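ABC transporter, solute-binding protein (Staphylococcus aureus, PDB 6LKJ) binds sugar phosphates such as hexose 6-phosphates outside the cell membrane, probably as the substrate-capturing component of an ABC importer. Local coordinates at residues Lys169-Ile174 / Glu189-Thr194. Residues are numbered along the deposited sequence; the frame is centred on the assembly and turned at random.
Sequences KTSKVI and EQDART. With BGP (6-O-phosphono-beta-D-galactopyranose), chain B.
Segments 170-174 and 189-194, both helical, have axes inclined at 41° that come within 9.9 Å, and I174 and A192 bring their CA atoms to 6.3 Å. In this periplasmic-binding-protein fold the start of helix 170-178 reaches the ligand through T170, helix 189-197 packs behind it, and strand 184-188 leads into the second. Alanine suits A192 because, with only a methyl, it lets CD1 of I174 lie 4.0 Å from its CA. Branched I174 serves two neighbours: CG1, anti to the backbone N (chi1 -175°), runs with CD1 along the backbone of 191-192, while CG2 packs against the D191 carboxylate, 3.2 Å from OD2. V103 of strand 93-105 touches both I174 and A192. The short side chain of D191 points toward 169-174, and the small hydroxyl of S171 suits it, OG lying 3.0 Å from OD2 in a close polar contact. A water donates to the same OD2 and to O of T170, tying the carboxylate to the start of helix 170-178. T138 N and T139 OG1 also hydrogen-bond the ligand, and T170 OG1 is hydrogen-bonded to S132 OG. Threonine supplies T170 with a donor for the phosphate: OG1 donates to oxygen O1P at 2.7 Å.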
loop_
_atom_site.group_PDB
_atom_site.type_symbol
_atom_site.label_atom_id
_atom_site.label_comp_id
_atom_site.label_asym_id
_atom_site.label_seq_id
_atom_site.Cartn_x
_atom_site.Cartn_y
_atom_site.Cartn_z
ATOM N N LYS A 169 -12.028 3.724 5.601
ATOM C CA LYS A 169 -11.310 3.620 4.338
ATOM C C LYS A 169 -10.011 4.414 4.387
ATOM O O LYS A 169 -9.972 5.534 4.906
ATOM C CB LYS A 169 -12.180 4.117 3.180
ATOM C CG LYS A 169 -13.507 3.386 3.053
ATOM C CD LYS A 169 -13.302 1.945 2.613
ATOM C CE LYS A 169 -12.768 1.877 1.192
ATOM N NZ LYS A 169 -12.785 0.486 0.659
ATOM N N THR A 170 -8.951 3.824 3.826
ATOM C CA THR A 170 -7.648 4.483 3.806
ATOM C C THR A 170 -7.700 5.797 3.037
ATOM O O THR A 170 -7.135 6.806 3.478
ATOM C CB THR A 170 -6.600 3.550 3.197
ATOM O OG1 THR A 170 -6.323 2.478 4.108
ATOM C CG2 THR A 170 -5.310 4.306 2.898
ATOM N N SER A 171 -8.377 5.810 1.888
ATOM C CA SER A 171 -8.416 7.017 1.073
ATOM C C SER A 171 -9.275 8.112 1.692
ATOM O O SER A 171 -9.166 9.272 1.280
ATOM C CB SER A 171 -8.914 6.687 -0.332
ATOM O OG SER A 171 -7.888 6.060 -1.082
ATOM N N LYS A 172 -10.125 7.779 2.664
ATOM C CA LYS A 172 -10.829 8.825 3.396
ATOM C C LYS A 172 -9.865 9.643 4.246
ATOM O O LYS A 172 -10.135 10.815 4.536
ATOM C CB LYS A 172 -11.929 8.216 4.268
ATOM C CG LYS A 172 -12.909 9.232 4.839
ATOM C CD LYS A 172 -13.659 9.963 3.736
ATOM C CE LYS A 172 -14.831 10.757 4.294
ATOM N NZ LYS A 172 -15.730 11.260 3.217
ATOM N N VAL A 173 -8.737 9.048 4.643
ATOM C CA VAL A 173 -7.758 9.767 5.456
ATOM C C VAL A 173 -7.161 10.925 4.668
ATOM O O VAL A 173 -7.147 12.072 5.131
ATOM C CB VAL A 173 -6.665 8.805 5.958
ATOM C CG1 VAL A 173 -5.590 9.574 6.710
ATOM C CG2 VAL A 173 -7.271 7.720 6.836
ATOM N N ILE A 174 -6.659 10.645 3.463
ATOM C CA ILE A 174 -6.020 11.695 2.675
ATOM C C ILE A 174 -7.047 12.726 2.218
ATOM O O ILE A 174 -6.750 13.924 2.158
ATOM C CB ILE A 174 -5.244 11.088 1.488
ATOM C CG1 ILE A 174 -4.479 12.180 0.729
ATOM C CG2 ILE A 174 -6.176 10.338 0.545
ATOM C CD1 ILE A 174 -3.590 13.034 1.605
ATOM N N GLU A 189 2.305 6.822 0.220
ATOM C CA GLU A 189 2.973 7.814 -0.619
ATOM C C GLU A 189 2.138 8.184 -1.841
ATOM O O GLU A 189 1.913 9.369 -2.113
ATOM C CB GLU A 189 4.344 7.284 -1.040
ATOM C CG GLU A 189 5.275 8.337 -1.599
ATOM C CD GLU A 189 6.673 7.804 -1.821
ATOM O OE1 GLU A 189 6.845 6.950 -2.715
ATOM O OE2 GLU A 189 7.597 8.236 -1.101
ATOM N N GLN A 190 1.667 7.182 -2.588
ATOM C CA GLN A 190 0.965 7.459 -3.838
ATOM C C GLN A 190 -0.352 8.188 -3.590
ATOM O O GLN A 190 -0.722 9.092 -4.347
ATOM C CB GLN A 190 0.726 6.160 -4.606
ATOM C CG GLN A 190 1.849 5.801 -5.573
ATOM C CD GLN A 190 2.219 6.944 -6.496
ATOM O OE1 GLN A 190 1.375 7.463 -7.226
ATOM N NE2 GLN A 190 3.488 7.341 -6.471
ATOM N N ASP A 191 -1.071 7.812 -2.530
ATOM C CA ASP A 191 -2.330 8.480 -2.211
ATOM C C ASP A 191 -2.089 9.928 -1.795
ATOM O O ASP A 191 -2.846 10.829 -2.176
ATOM C CB ASP A 191 -3.055 7.703 -1.110
ATOM C CG ASP A 191 -4.559 7.661 -1.312
ATOM O OD1 ASP A 191 -5.019 7.847 -2.456
ATOM O OD2 ASP A 191 -5.279 7.392 -0.328
ATOM N N ALA A 192 -1.024 10.169 -1.026
ATOM C CA ALA A 192 -0.660 11.533 -0.658
ATOM C C ALA A 192 -0.277 12.354 -1.882
ATOM O O ALA A 192 -0.645 13.530 -1.990
ATOM C CB ALA A 192 0.494 11.512 0.342
ATOM N N ARG A 193 0.466 11.749 -2.812
ATOM C CA ARG A 193 0.902 12.471 -4.001
ATOM C C ARG A 193 -0.271 12.838 -4.902
ATOM O O ARG A 193 -0.243 13.887 -5.556
ATOM C CB ARG A 193 1.926 11.637 -4.771
ATOM C CG ARG A 193 2.527 12.346 -5.967
ATOM C CD ARG A 193 3.301 11.377 -6.836
ATOM N NE ARG A 193 3.727 11.985 -8.094
ATOM C CZ ARG A 193 2.999 11.988 -9.206
ATOM N NH1 ARG A 193 1.803 11.416 -9.220
ATOM N NH2 ARG A 193 3.466 12.564 -10.305
ATOM N N THR A 194 -1.303 11.992 -4.948
ATOM C CA THR A 194 -2.469 12.280 -5.777
ATOM C C THR A 194 -3.099 13.615 -5.394
ATOM O O THR A 194 -3.410 14.440 -6.261
ATOM C CB THR A 194 -3.491 11.147 -5.650
ATOM O OG1 THR A 194 -2.937 9.937 -6.184
ATOM C CG2 THR A 194 -4.773 11.491 -6.399
HETATM C C1 BGP B . -0.931 0.983 0.707
HETATM C C2 BGP B . -0.389 -0.179 -0.109
HETATM C C3 BGP B . -1.059 -0.254 -1.435
HETATM C C4 BGP B . -2.553 -0.333 -1.294
HETATM C C5 BGP B . -3.085 0.834 -0.463
HETATM C C6 BGP B . -4.564 0.715 -0.283
HETATM O O1 BGP B . -0.362 0.993 1.930
HETATM O O2 BGP B . 1.037 -0.007 -0.300
HETATM O O3 BGP B . -0.602 -1.427 -2.139
HETATM O O4 BGP B . -2.872 -1.570 -0.638
HETATM O O5 BGP B . -2.430 0.884 0.854
HETATM O O6 BGP B . -4.855 -0.419 0.451
HETATM P P BGP B . -5.770 -0.268 1.813
HETATM O O1P BGP B . -5.015 0.514 2.856
HETATM O O2P BGP B . -6.079 -1.650 2.343
HETATM O O3P BGP B . -7.057 0.438 1.482
HETATM O O HOH W 1 -4.839 7.851 2.241
#